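Local coordinates for protein putative dihydrodipicolinate synthase (Thermus thermophilus, PDB 2PCQ) that is a putative member of the dihydrodipicolinate synthase family, folding into a barrel of eight parallel strands and assembling as four chains, at residues E19-L24 / R57-R62; L36-N41 / E50-G55; A162-R167 / F171-G176; G156-I161 / A178-G183; Q223-P228 / K277-V282. All coordinates share one frame; numbering follows the deposited sequence.

Contact 1: residues E19-L24 / R57-R62; sequences EAFREL and RALRPR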
# COMPACT_ATOMS: atom_id res chain seq x y z
N GLU A 19 -0.02 -29.28 28.85
CA GLU A 19 0.92 -29.32 29.96
C GLU A 19 1.99 -28.24 29.79
O GLU A 19 2.30 -27.51 30.73
CB GLU A 19 1.59 -30.69 30.05
CG GLU A 19 0.66 -31.83 30.46
CD GLU A 19 -0.52 -32.01 29.52
OE1 GLU A 19 -0.30 -32.05 28.29
OE2 GLU A 19 -1.66 -32.12 30.01
N ALA A 20 2.54 -28.14 28.58
CA ALA A 20 3.57 -27.15 28.29
C ALA A 20 3.01 -25.74 28.45
O ALA A 20 3.68 -24.85 28.97
CB ALA A 20 4.10 -27.34 26.88
N PHE A 21 1.77 -25.54 28.00
CA PHE A 21 1.11 -24.25 28.07
C PHE A 21 1.05 -23.78 29.53
O PHE A 21 1.40 -22.64 29.85
CB PHE A 21 -0.30 -24.38 27.48
CG PHE A 21 -0.95 -23.06 27.09
CD1 PHE A 21 -0.18 -21.92 26.86
CD2 PHE A 21 -2.33 -22.99 26.89
CE1 PHE A 21 -0.78 -20.73 26.44
CE2 PHE A 21 -2.93 -21.80 26.46
CZ PHE A 21 -2.15 -20.67 26.23
N ARG A 22 0.60 -24.67 30.41
CA ARG A 22 0.48 -24.36 31.83
C ARG A 22 1.84 -24.08 32.48
O ARG A 22 1.98 -23.14 33.26
CB ARG A 22 -0.22 -25.52 32.55
CG ARG A 22 -0.40 -25.32 34.04
CD ARG A 22 -1.26 -26.42 34.66
NE ARG A 22 -0.80 -27.76 34.31
CZ ARG A 22 -1.40 -28.56 33.42
NH1 ARG A 22 -2.50 -28.15 32.80
NH2 ARG A 22 -0.91 -29.76 33.17
N GLU A 23 2.84 -24.89 32.14
CA GLU A 23 4.17 -24.71 32.71
C GLU A 23 4.79 -23.40 32.25
O GLU A 23 5.44 -22.70 33.03
CB GLU A 23 5.08 -25.87 32.30
CG GLU A 23 6.42 -25.87 33.01
CD GLU A 23 7.35 -26.96 32.51
OE1 GLU A 23 6.89 -28.10 32.35
OE2 GLU A 23 8.55 -26.66 32.29
N LEU A 24 4.58 -23.06 30.98
CA LEU A 24 5.12 -21.83 30.43
C LEU A 24 4.53 -20.62 31.14
O LEU A 24 5.25 -19.69 31.51
CB LEU A 24 4.81 -21.75 28.93
CG LEU A 24 5.35 -20.53 28.19
CD1 LEU A 24 6.87 -20.56 28.20
CD2 LEU A 24 4.82 -20.53 26.76
N ARG A 57 -8.58 -23.72 29.63
CA ARG A 57 -8.93 -24.49 30.82
C ARG A 57 -7.69 -25.10 31.48
O ARG A 57 -7.70 -25.43 32.66
CB ARG A 57 -9.90 -25.63 30.48
CG ARG A 57 -11.32 -25.21 30.13
CD ARG A 57 -12.27 -26.41 30.24
NE ARG A 57 -11.93 -27.49 29.31
CZ ARG A 57 -12.34 -27.54 28.05
NH1 ARG A 57 -13.12 -26.59 27.55
NH2 ARG A 57 -11.97 -28.55 27.27
N ALA A 58 -6.63 -25.26 30.69
CA ALA A 58 -5.39 -25.84 31.20
C ALA A 58 -4.59 -24.84 32.03
O ALA A 58 -3.70 -25.22 32.79
CB ALA A 58 -4.54 -26.34 30.05
N LEU A 59 -4.91 -23.55 31.89
CA LEU A 59 -4.19 -22.52 32.61
C LEU A 59 -4.82 -22.16 33.95
O LEU A 59 -6.02 -22.33 34.14
CB LEU A 59 -4.07 -21.25 31.76
CG LEU A 59 -3.42 -21.40 30.39
CD1 LEU A 59 -3.37 -20.04 29.71
CD2 LEU A 59 -2.01 -21.98 30.53
N ARG A 60 -4.00 -21.65 34.85
CA ARG A 60 -4.44 -21.23 36.17
C ARG A 60 -3.64 -20.00 36.60
O ARG A 60 -2.82 -20.07 37.51
CB ARG A 60 -4.25 -22.37 37.18
CG ARG A 60 -5.22 -23.53 37.00
CD ARG A 60 -6.64 -23.13 37.42
NE ARG A 60 -7.59 -24.23 37.27
CZ ARG A 60 -8.14 -24.60 36.11
NH1 ARG A 60 -7.84 -23.96 34.99
NH2 ARG A 60 -9.00 -25.61 36.08
N PRO A 61 -3.86 -18.87 35.92
CA PRO A 61 -3.14 -17.63 36.24
C PRO A 61 -3.40 -17.20 37.68
O PRO A 61 -4.52 -17.34 38.16
CB PRO A 61 -3.71 -16.63 35.23
CG PRO A 61 -4.17 -17.49 34.10
CD PRO A 61 -4.80 -18.65 34.81
N ARG A 62 -2.38 -16.68 38.35
CA ARG A 62 -2.53 -16.21 39.73
C ARG A 62 -2.71 -14.70 39.73
O ARG A 62 -3.14 -14.11 40.73
CB ARG A 62 -1.29 -16.57 40.57
CG ARG A 62 -0.88 -18.03 40.51
CD ARG A 62 0.16 -18.38 41.58
NE ARG A 62 -0.42 -18.42 42.92
CZ ARG A 62 -0.60 -17.37 43.71
NH1 ARG A 62 -0.22 -16.16 43.31
NH2 ARG A 62 -1.17 -17.52 44.90
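Leu59 sets its two methyls on the ring of Phe21. Leu59 CD2 lies over one face, 3.7 Å above the plane of the Phe21 ring and displaced toward the rim, in a CH-pi contact; Leu59 CD1 lies 3.7 Å from Phe21 CE2. Leu59 CD2 is also 3.5 Å from the backbone O of Phe21 and 3.7 Å from Arg22 CA, so this methyl fits between the Phe21 ring and the backbone of helix 18-28. At the next residue, Arg22 donates from NH1 to Ala58 O at 3.2 Å, a nearly straight bond (164°) that arrives in the carbonyl plane on a lone pair and in the guanidinium plane. The bend at chi3 (51°) of Arg22 curls its chain round that oxygen, with CD 3.3 Å from Ala58 O. In the next shell, Val37 packs on both Phe21 and Leu59, and Ala25 touches Leu59. Here helix 18-28 meets the loop that leaves helix 49-57 for strand 66-69, a junction within the outer layer of a TIM barrel.

Contact 2: residues L36-N41 / E50-G55; sequences LVYGSN and EERARG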
# COMPACT_ATOMS: atom_id res chain seq x y z
N LEU A 36 -1.17 -12.14 28.89
CA LEU A 36 -2.13 -11.97 27.81
C LEU A 36 -2.16 -13.34 27.14
O LEU A 36 -1.16 -13.76 26.54
CB LEU A 36 -1.69 -10.91 26.79
CG LEU A 36 -2.39 -11.04 25.42
CD1 LEU A 36 -3.91 -11.03 25.59
CD2 LEU A 36 -1.95 -9.91 24.51
N VAL A 37 -3.28 -14.04 27.26
CA VAL A 37 -3.44 -15.36 26.65
C VAL A 37 -4.10 -15.18 25.28
O VAL A 37 -5.07 -14.44 25.15
CB VAL A 37 -4.32 -16.28 27.53
CG1 VAL A 37 -4.42 -17.66 26.90
CG2 VAL A 37 -3.73 -16.39 28.93
N TYR A 38 -3.57 -15.87 24.28
CA TYR A 38 -4.10 -15.79 22.92
C TYR A 38 -3.99 -14.40 22.31
O TYR A 38 -4.91 -13.91 21.65
CB TYR A 38 -5.57 -16.26 22.86
CG TYR A 38 -5.79 -17.70 23.28
CD1 TYR A 38 -4.80 -18.67 23.10
CD2 TYR A 38 -7.01 -18.11 23.82
CE1 TYR A 38 -5.01 -20.00 23.45
CE2 TYR A 38 -7.24 -19.45 24.18
CZ TYR A 38 -6.23 -20.38 23.99
OH TYR A 38 -6.45 -21.70 24.33
N GLY A 39 -2.84 -13.76 22.54
CA GLY A 39 -2.59 -12.45 21.97
C GLY A 39 -2.16 -12.70 20.53
O GLY A 39 -2.22 -13.84 20.08
N SER A 40 -1.71 -11.68 19.81
CA SER A 40 -1.29 -11.88 18.42
C SER A 40 -0.12 -12.85 18.28
O SER A 40 0.04 -13.49 17.25
CB SER A 40 -0.96 -10.54 17.75
OG SER A 40 0.09 -9.86 18.42
N ASN A 41 0.70 -12.97 19.32
CA ASN A 41 1.83 -13.90 19.29
C ASN A 41 1.44 -15.26 19.87
O ASN A 41 2.26 -16.18 19.93
CB ASN A 41 3.01 -13.33 20.08
CG ASN A 41 3.87 -12.38 19.27
OD1 ASN A 41 4.77 -12.81 18.54
ND2 ASN A 41 3.60 -11.09 19.38
N GLU A 50 -12.67 -25.81 19.90
CA GLU A 50 -12.49 -26.85 20.91
C GLU A 50 -11.11 -26.73 21.57
O GLU A 50 -11.00 -26.78 22.80
CB GLU A 50 -12.67 -28.23 20.27
CG GLU A 50 -12.71 -29.41 21.23
CD GLU A 50 -11.34 -29.83 21.71
OE1 GLU A 50 -10.43 -29.97 20.86
OE2 GLU A 50 -11.16 -30.04 22.93
N GLU A 51 -10.07 -26.59 20.75
CA GLU A 51 -8.71 -26.46 21.27
C GLU A 51 -8.58 -25.15 22.05
O GLU A 51 -7.91 -25.10 23.08
CB GLU A 51 -7.71 -26.51 20.11
CG GLU A 51 -7.82 -27.77 19.26
CD GLU A 51 -6.95 -27.75 18.02
OE1 GLU A 51 -6.92 -26.71 17.33
OE2 GLU A 51 -6.30 -28.78 17.73
N ARG A 52 -9.23 -24.11 21.55
CA ARG A 52 -9.21 -22.79 22.19
C ARG A 52 -9.72 -22.90 23.63
O ARG A 52 -9.10 -22.38 24.56
CB ARG A 52 -10.10 -21.82 21.41
CG ARG A 52 -10.14 -20.39 21.94
CD ARG A 52 -11.26 -19.61 21.28
NE ARG A 52 -12.57 -20.17 21.64
CZ ARG A 52 -13.63 -20.19 20.85
NH1 ARG A 52 -13.58 -19.68 19.62
NH2 ARG A 52 -14.77 -20.71 21.29
N ALA A 53 -10.85 -23.57 23.81
CA ALA A 53 -11.44 -23.74 25.14
C ALA A 53 -10.58 -24.65 26.00
O ALA A 53 -10.38 -24.39 27.19
CB ALA A 53 -12.85 -24.33 25.01
N ARG A 54 -10.05 -25.71 25.40
CA ARG A 54 -9.21 -26.66 26.11
C ARG A 54 -7.93 -25.99 26.60
O ARG A 54 -7.52 -26.17 27.75
CB ARG A 54 -8.87 -27.82 25.17
CG ARG A 54 -8.53 -29.12 25.88
CD ARG A 54 -8.49 -30.27 24.87
NE ARG A 54 -7.29 -30.22 24.03
CZ ARG A 54 -7.27 -30.55 22.75
NH1 ARG A 54 -8.38 -30.95 22.14
NH2 ARG A 54 -6.13 -30.49 22.06
N GLY A 55 -7.30 -25.21 25.73
CA GLY A 55 -6.07 -24.53 26.10
C GLY A 55 -6.23 -23.61 27.29
O GLY A 55 -5.38 -23.60 28.19
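Tyr38 points its hydroxyl end-on at helix 49-57, where OH donates to Arg52 O at 2.7 Å. The C=O...OH angle is 122° and the donor sits 17° from the carbonyl plane, while Arg52 O lies at the edge of the Tyr38 ring, near its plane. The side chain of Arg52 runs at about a right angle to that of Tyr38, with ring and guanidinium planes 67° apart, and its aliphatic start brushes the ring: Arg52 CG is 3.8 Å from Tyr38 CE2. Beyond CG the arginine bends at chi3 and leads off to Glu83, with which NE forms a salt bridge, so the guanidinium takes no part here. Gly55 brings only backbone to the hydroxyl, its CA 3.4 Å from Tyr38 OH. From the tyrosine's own segment, Val37 CG1 sits 3.8 Å above the centre of one face of the Tyr38 ring, which, with the bond at the hydroxyl, probably helps fix the phenol's position. The contact ties the residue just after strand 36-37 to the helix that follows in the beta-alpha-beta unit; Phe21 of helix 18-28 and Val67 of strand 66-69 also pack on Tyr38, and Ala80 of helix 74-87 touches Arg52.

Contact 3: residues A162-R167 / F171-G176; sequences AFYQAR and FRVYTG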
# COMPACT_ATOMS: atom_id res chain seq x y z
N ALA A 162 -0.37 9.35 20.18
CA ALA A 162 -0.45 10.78 20.50
C ALA A 162 -1.90 11.24 20.48
O ALA A 162 -2.31 12.08 21.29
CB ALA A 162 0.38 11.59 19.49
N PHE A 163 -2.68 10.69 19.55
CA PHE A 163 -4.09 11.02 19.43
C PHE A 163 -4.84 10.61 20.70
O PHE A 163 -5.57 11.40 21.28
CB PHE A 163 -4.71 10.30 18.22
CG PHE A 163 -6.20 10.47 18.12
CD1 PHE A 163 -6.75 11.55 17.43
CD2 PHE A 163 -7.06 9.56 18.72
CE1 PHE A 163 -8.14 11.71 17.34
CE2 PHE A 163 -8.44 9.71 18.65
CZ PHE A 163 -8.98 10.79 17.95
N TYR A 164 -4.66 9.36 21.13
CA TYR A 164 -5.34 8.89 22.34
C TYR A 164 -5.01 9.80 23.51
O TYR A 164 -5.89 10.17 24.30
CB TYR A 164 -4.91 7.47 22.71
CG TYR A 164 -4.94 6.44 21.59
CD1 TYR A 164 -5.99 6.41 20.67
CD2 TYR A 164 -3.94 5.49 21.48
CE1 TYR A 164 -6.03 5.44 19.65
CE2 TYR A 164 -3.97 4.52 20.48
CZ TYR A 164 -5.01 4.51 19.57
OH TYR A 164 -5.02 3.55 18.58
N GLN A 165 -3.73 10.17 23.61
CA GLN A 165 -3.24 11.01 24.69
C GLN A 165 -3.88 12.40 24.72
O GLN A 165 -4.25 12.90 25.78
CB GLN A 165 -1.72 11.16 24.58
CG GLN A 165 -1.10 12.08 25.64
CD GLN A 165 0.39 12.26 25.45
OE1 GLN A 165 0.85 12.62 24.37
NE2 GLN A 165 1.15 12.02 26.51
N ALA A 166 -3.99 13.02 23.55
CA ALA A 166 -4.55 14.36 23.46
C ALA A 166 -6.08 14.43 23.48
O ALA A 166 -6.65 15.41 23.97
CB ALA A 166 -4.01 15.06 22.22
N ARG A 167 -6.74 13.41 22.95
CA ARG A 167 -8.20 13.46 22.88
C ARG A 167 -9.01 12.51 23.75
O ARG A 167 -10.19 12.76 23.98
CB ARG A 167 -8.65 13.26 21.42
CG ARG A 167 -8.32 14.42 20.49
CD ARG A 167 -8.98 14.24 19.13
NE ARG A 167 -10.38 14.66 19.10
CZ ARG A 167 -11.19 14.46 18.07
NH1 ARG A 167 -10.76 13.83 16.99
NH2 ARG A 167 -12.44 14.90 18.10
N PHE A 171 -9.33 6.26 29.11
CA PHE A 171 -8.97 5.33 28.04
C PHE A 171 -7.51 4.90 28.21
O PHE A 171 -6.58 5.66 27.93
CB PHE A 171 -9.18 5.99 26.69
CG PHE A 171 -9.33 5.02 25.56
CD1 PHE A 171 -8.35 4.93 24.57
CD2 PHE A 171 -10.45 4.19 25.48
CE1 PHE A 171 -8.49 4.03 23.52
CE2 PHE A 171 -10.60 3.29 24.43
CZ PHE A 171 -9.62 3.21 23.44
N ARG A 172 -7.33 3.67 28.67
CA ARG A 172 -6.02 3.12 28.94
C ARG A 172 -5.32 2.60 27.69
O ARG A 172 -5.78 1.67 27.04
CB ARG A 172 -6.16 2.03 29.99
CG ARG A 172 -6.81 2.56 31.28
CD ARG A 172 -7.24 1.43 32.18
NE ARG A 172 -6.12 0.58 32.55
CZ ARG A 172 -6.25 -0.60 33.14
NH1 ARG A 172 -7.45 -1.06 33.44
NH2 ARG A 172 -5.17 -1.31 33.45
N VAL A 173 -4.18 3.21 27.39
CA VAL A 173 -3.42 2.85 26.20
C VAL A 173 -2.22 1.96 26.47
O VAL A 173 -1.35 2.29 27.28
CB VAL A 173 -2.92 4.11 25.48
CG1 VAL A 173 -2.09 3.72 24.26
CG2 VAL A 173 -4.11 4.99 25.08
N TYR A 174 -2.19 0.83 25.78
CA TYR A 174 -1.08 -0.12 25.89
C TYR A 174 -0.46 -0.27 24.51
O TYR A 174 -1.17 -0.45 23.52
CB TYR A 174 -1.59 -1.47 26.39
CG TYR A 174 -1.53 -1.58 27.89
CD1 TYR A 174 -0.36 -1.97 28.53
CD2 TYR A 174 -2.61 -1.19 28.68
CE1 TYR A 174 -0.26 -1.97 29.91
CE2 TYR A 174 -2.52 -1.17 30.07
CZ TYR A 174 -1.34 -1.56 30.68
OH TYR A 174 -1.21 -1.52 32.05
N THR A 175 0.86 -0.18 24.43
CA THR A 175 1.50 -0.35 23.14
C THR A 175 2.00 -1.78 23.05
O THR A 175 2.42 -2.36 24.05
CB THR A 175 2.68 0.62 22.94
OG1 THR A 175 3.27 0.39 21.66
CG2 THR A 175 3.74 0.40 24.02
N GLY A 176 1.94 -2.35 21.85
CA GLY A 176 2.42 -3.70 21.66
C GLY A 176 3.67 -3.68 20.80
O GLY A 176 4.14 -4.73 20.35
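Within the beta-alpha-beta unit of strand 148-153, helix 158-167 and strand 172-175, Tyr164 of the helix lies on Val173 of the strand and reaches to Phe171 just before it. The closest approach is Tyr164 CB to Val173 CG2, 3.5 Å. That methyl also lies 3.6 Å from Tyr164 CD2, and the valine's other branch, CG1, is 3.8 Å from the same ring carbon. Both branches thus embrace one flank of the tyrosine, the two side chains crossing at about a right angle. The other ortho carbon, Tyr164 CD1, is met more loosely by Phe171 CE1 at 4.5 Å, and obliquely. With CG of Tyr164 beside the backbone N (chi1 -50°), the ring runs along the barrel wall toward Asp153, whose OD2 hydrogen-bonds the hydroxyl; Arg160 adds a weak bond. Phe171 packs on Ala143 and Val148, the residues of the potassium site. Strand 172-175 is hydrogen-bonded to strand 148-153 through Arg172 and Tyr174, Leu136 and Val139 of helix 136-142 touch Tyr164 and Phe171 respectively, and Phe163 and Ala166 pack on Phe227 of the third subunit.

Contact 4: residues G156-I161 / A178-G183; sequences GDLSRI and APTFLG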
# COMPACT_ATOMS: atom_id res chain seq x y z
N GLY A 156 2.76 0.55 15.92
CA GLY A 156 4.03 1.24 15.88
C GLY A 156 3.84 2.62 15.27
O GLY A 156 4.81 3.32 14.98
N ASP A 157 2.59 3.01 15.06
CA ASP A 157 2.29 4.33 14.51
C ASP A 157 1.97 5.21 15.71
O ASP A 157 0.83 5.24 16.19
CB ASP A 157 1.07 4.25 13.58
CG ASP A 157 0.67 5.61 13.02
OD1 ASP A 157 1.19 6.64 13.50
OD2 ASP A 157 -0.16 5.65 12.09
N LEU A 158 2.98 5.92 16.20
CA LEU A 158 2.79 6.75 17.38
C LEU A 158 1.90 7.97 17.20
O LEU A 158 1.61 8.67 18.18
CB LEU A 158 4.16 7.16 17.97
CG LEU A 158 5.06 5.99 18.40
CD1 LEU A 158 5.93 6.41 19.57
CD2 LEU A 158 4.24 4.79 18.82
N SER A 159 1.46 8.23 15.97
CA SER A 159 0.54 9.34 15.73
C SER A 159 -0.77 8.93 16.41
O SER A 159 -1.49 9.77 16.95
CB SER A 159 0.30 9.54 14.23
OG SER A 159 1.38 10.22 13.63
N ARG A 160 -1.06 7.63 16.37
CA ARG A 160 -2.28 7.11 16.99
C ARG A 160 -2.18 7.24 18.51
O ARG A 160 -3.13 7.65 19.17
CB ARG A 160 -2.50 5.65 16.59
CG ARG A 160 -2.83 5.45 15.10
CD ARG A 160 -2.94 3.97 14.75
NE ARG A 160 -3.98 3.28 15.51
CZ ARG A 160 -5.24 3.13 15.10
NH1 ARG A 160 -5.63 3.61 13.93
NH2 ARG A 160 -6.12 2.51 15.88
N ILE A 161 -1.02 6.89 19.05
CA ILE A 161 -0.80 6.98 20.50
C ILE A 161 -0.95 8.43 20.95
O ILE A 161 -1.59 8.71 21.97
CB ILE A 161 0.62 6.49 20.89
CG1 ILE A 161 0.85 5.06 20.39
CG2 ILE A 161 0.81 6.58 22.40
CD1 ILE A 161 -0.00 4.01 21.05
N ALA A 178 7.53 -2.99 20.74
CA ALA A 178 8.74 -2.86 21.54
C ALA A 178 9.79 -1.85 21.09
O ALA A 178 10.32 -1.10 21.91
CB ALA A 178 9.39 -4.23 21.71
N PRO A 179 10.11 -1.81 19.78
CA PRO A 179 11.13 -0.86 19.29
C PRO A 179 10.91 0.63 19.58
O PRO A 179 11.87 1.39 19.64
CB PRO A 179 11.17 -1.16 17.79
CG PRO A 179 10.83 -2.63 17.72
CD PRO A 179 9.68 -2.72 18.71
N THR A 180 9.66 1.05 19.76
CA THR A 180 9.37 2.46 20.04
C THR A 180 8.80 2.65 21.44
O THR A 180 8.18 3.68 21.73
CB THR A 180 8.35 3.03 19.04
OG1 THR A 180 7.16 2.22 19.06
CG2 THR A 180 8.93 3.06 17.62
N PHE A 181 9.01 1.67 22.31
CA PHE A 181 8.47 1.70 23.66
C PHE A 181 8.62 3.02 24.41
O PHE A 181 7.63 3.57 24.90
CB PHE A 181 9.06 0.55 24.49
CG PHE A 181 8.33 0.29 25.77
CD1 PHE A 181 6.94 0.28 25.80
CD2 PHE A 181 9.03 0.05 26.95
CE1 PHE A 181 6.25 0.03 26.99
CE2 PHE A 181 8.35 -0.20 28.15
CZ PHE A 181 6.96 -0.21 28.16
N LEU A 182 9.83 3.54 24.52
CA LEU A 182 10.03 4.79 25.24
C LEU A 182 9.25 5.93 24.59
O LEU A 182 8.74 6.82 25.28
CB LEU A 182 11.51 5.15 25.33
CG LEU A 182 11.85 6.42 26.13
CD1 LEU A 182 11.24 6.33 27.53
CD2 LEU A 182 13.36 6.59 26.22
N GLY A 183 9.14 5.90 23.27
CA GLY A 183 8.40 6.94 22.57
C GLY A 183 6.92 6.88 22.93
O GLY A 183 6.28 7.91 23.11
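Leu158, at the start of helix 158-167, packs against Thr180 and Gly183 at the start of helix 181-186, joining the first turns of two successive outer helices of the TIM barrel. Its CB is aimed at the second segment, and with CG anti to the carbonyl carbon (chi1 -60°) the chain advances toward helix 181-186, Leu158 CG passing 4.4 Å from Thr180 OG1. The branches then part. CD1 rests on backbone, 3.5 Å from Gly183 C and 3.9 Å from Gly183 O, an approach aided by the absence of a side chain on that glycine. CD2 turns to the threonine and lies 3.9 Å from Thr180 OG1, a van der Waals touch, as the two side chains run antiparallel, side by side. Leu187 of the same chain touches this leucine, and Leu158 of the third subunit packs on it across the interface. Just before it, Asp157 N-caps the helix: OD1 accepts from Ser159 N at 2.9 Å, met on its anti side, 32° out of the carboxylate plane.

Contact 5: residues Q223-P228 / K277-V282; sequences QKKLFP and KEEGWV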
# COMPACT_ATOMS: atom_id res chain seq x y z
N GLN A 223 16.39 1.95 26.55
CA GLN A 223 15.61 1.87 25.32
C GLN A 223 16.54 1.50 24.16
O GLN A 223 16.20 0.68 23.31
CB GLN A 223 14.92 3.22 25.06
CG GLN A 223 14.62 3.57 23.59
CD GLN A 223 13.55 2.70 22.95
OE1 GLN A 223 12.55 2.35 23.58
NE2 GLN A 223 13.75 2.38 21.68
N LYS A 224 17.72 2.11 24.14
CA LYS A 224 18.70 1.82 23.09
C LYS A 224 19.23 0.39 23.25
O LYS A 224 19.41 -0.32 22.26
CB LYS A 224 19.86 2.82 23.17
CG LYS A 224 19.44 4.25 22.84
CD LYS A 224 20.43 5.28 23.35
CE LYS A 224 21.79 5.13 22.70
NZ LYS A 224 22.75 6.15 23.23
N LYS A 225 19.46 -0.02 24.49
CA LYS A 225 19.96 -1.37 24.76
C LYS A 225 18.98 -2.45 24.32
O LYS A 225 19.38 -3.49 23.81
CB LYS A 225 20.25 -1.52 26.25
CG LYS A 225 20.74 -2.92 26.64
CD LYS A 225 21.10 -2.99 28.12
CE LYS A 225 22.28 -2.09 28.45
NZ LYS A 225 23.50 -2.49 27.70
N LEU A 226 17.69 -2.19 24.53
CA LEU A 226 16.65 -3.16 24.17
C LEU A 226 16.16 -3.08 22.72
O LEU A 226 15.45 -3.97 22.26
CB LEU A 226 15.45 -3.01 25.12
CG LEU A 226 15.72 -3.26 26.61
CD1 LEU A 226 14.46 -2.95 27.43
CD2 LEU A 226 16.15 -4.71 26.81
N PHE A 227 16.55 -2.03 22.00
CA PHE A 227 16.11 -1.88 20.62
C PHE A 227 16.39 -3.09 19.72
O PHE A 227 15.49 -3.58 19.04
CB PHE A 227 16.74 -0.63 19.99
CG PHE A 227 16.38 -0.46 18.54
CD1 PHE A 227 15.16 0.11 18.17
CD2 PHE A 227 17.24 -0.92 17.54
CE1 PHE A 227 14.80 0.21 16.82
CE2 PHE A 227 16.88 -0.83 16.19
CZ PHE A 227 15.66 -0.27 15.83
N PRO A 228 17.64 -3.59 19.69
CA PRO A 228 17.97 -4.74 18.84
C PRO A 228 17.11 -5.97 19.13
O PRO A 228 16.68 -6.66 18.20
CB PRO A 228 19.45 -4.98 19.14
CG PRO A 228 19.95 -3.60 19.43
CD PRO A 228 18.86 -3.06 20.33
N LYS A 277 21.41 -11.68 28.25
CA LYS A 277 21.40 -12.66 29.33
C LYS A 277 22.64 -12.50 30.20
O LYS A 277 22.57 -12.60 31.42
CB LYS A 277 21.34 -14.08 28.76
CG LYS A 277 21.23 -15.15 29.84
CD LYS A 277 21.21 -16.54 29.25
CE LYS A 277 21.14 -17.59 30.34
NZ LYS A 277 21.22 -18.96 29.77
N GLU A 278 23.79 -12.26 29.56
CA GLU A 278 25.05 -12.09 30.28
C GLU A 278 24.99 -10.83 31.14
O GLU A 278 25.62 -10.76 32.19
CB GLU A 278 26.20 -12.00 29.28
CG GLU A 278 27.58 -11.90 29.91
CD GLU A 278 27.89 -13.07 30.83
OE1 GLU A 278 27.75 -14.23 30.39
OE2 GLU A 278 28.29 -12.83 31.99
N GLU A 279 24.23 -9.83 30.68
CA GLU A 279 24.08 -8.58 31.43
C GLU A 279 23.11 -8.76 32.59
O GLU A 279 22.98 -7.87 33.43
CB GLU A 279 23.56 -7.46 30.53
CG GLU A 279 24.52 -6.96 29.49
CD GLU A 279 24.01 -5.71 28.81
OE1 GLU A 279 23.81 -4.70 29.51
OE2 GLU A 279 23.80 -5.73 27.58
N GLY A 280 22.41 -9.89 32.61
CA GLY A 280 21.46 -10.16 33.67
C GLY A 280 20.05 -9.64 33.44
O GLY A 280 19.27 -9.53 34.39
N TRP A 281 19.71 -9.34 32.19
CA TRP A 281 18.38 -8.82 31.85
C TRP A 281 17.36 -9.85 31.38
O TRP A 281 16.19 -9.52 31.19
CB TRP A 281 18.52 -7.73 30.77
CG TRP A 281 18.85 -6.37 31.30
CD1 TRP A 281 19.82 -5.53 30.83
CD2 TRP A 281 18.16 -5.65 32.34
NE1 TRP A 281 19.78 -4.33 31.51
CE2 TRP A 281 18.78 -4.39 32.45
CE3 TRP A 281 17.10 -5.96 33.20
CZ2 TRP A 281 18.36 -3.42 33.38
CZ3 TRP A 281 16.68 -5.01 34.12
CH2 TRP A 281 17.32 -3.75 34.20
N VAL A 282 17.79 -11.10 31.19
CA VAL A 282 16.87 -12.14 30.71
C VAL A 282 16.15 -12.92 31.80
O VAL A 282 16.74 -13.32 32.80
CB VAL A 282 17.61 -13.13 29.79
CG1 VAL A 282 16.68 -14.26 29.37
CG2 VAL A 282 18.12 -12.39 28.55
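Lys225 and Glu279 reach toward each other to close a salt bridge between helix 216-247 and the end of helix 266-278. This is the tight part. NZ of Lys225 donates to Glu279 OE1 at 2.9 Å, on the syn lone pair of that oxygen, and makes a second, weak bond to Glu279 OE2 at 3.3 Å, so both carboxylate oxygens share one ammonium group. The lysine chain leaves its helix extended, then folds: the bend at chi3 (-65°) brings Lys225 CE beside Glu279 OE1 (3.2 Å) and the bend at chi4 (-61°) turns NZ onto the carboxylate. The glutamate reaches out almost straight beyond CG to meet it. Looser by far is the contact with Trp281, whose NE1 lies 3.9 Å from Lys225 CD; the indole crosses the lysine's methylenes at about a right angle and is approached obliquely. Trp281 also leans on Ala203 and Ala206 of helix 201-212. Gly280, in a Schellman motif, turns the chain between the glutamate and the tryptophan. Glu279 remains exposed, so the pair probably offsets its own charges at the surface, where water would weaken the attraction, while the lysine's CD methylene rests against the indole.

In the fold
The contacts form two groups round the barrel. Contacts 1 and 2, centres 11 Å apart, touch through Phe21 CD2 and Gly55 O (3.4 Å), so helix 18-28 and helix 49-57 share one packed patch. On the opposite side of the chain's centre, contacts 3 and 4 have centres 10 Å apart and both use helix 158-167; Val173 CG1 meets Ile161 CD1 at 3.8 Å. Contact 5 joins this group through Gln223, whose NE2 lies 2.9 Å from Pro179 O in a probable hydrogen bond. Contacts 3, 4 and 5 all touch the third subunit, whereas contact 2 reaches the second through Ser40. The potassium ion lies about 5 Å from the side chain of Phe171 in contact 3.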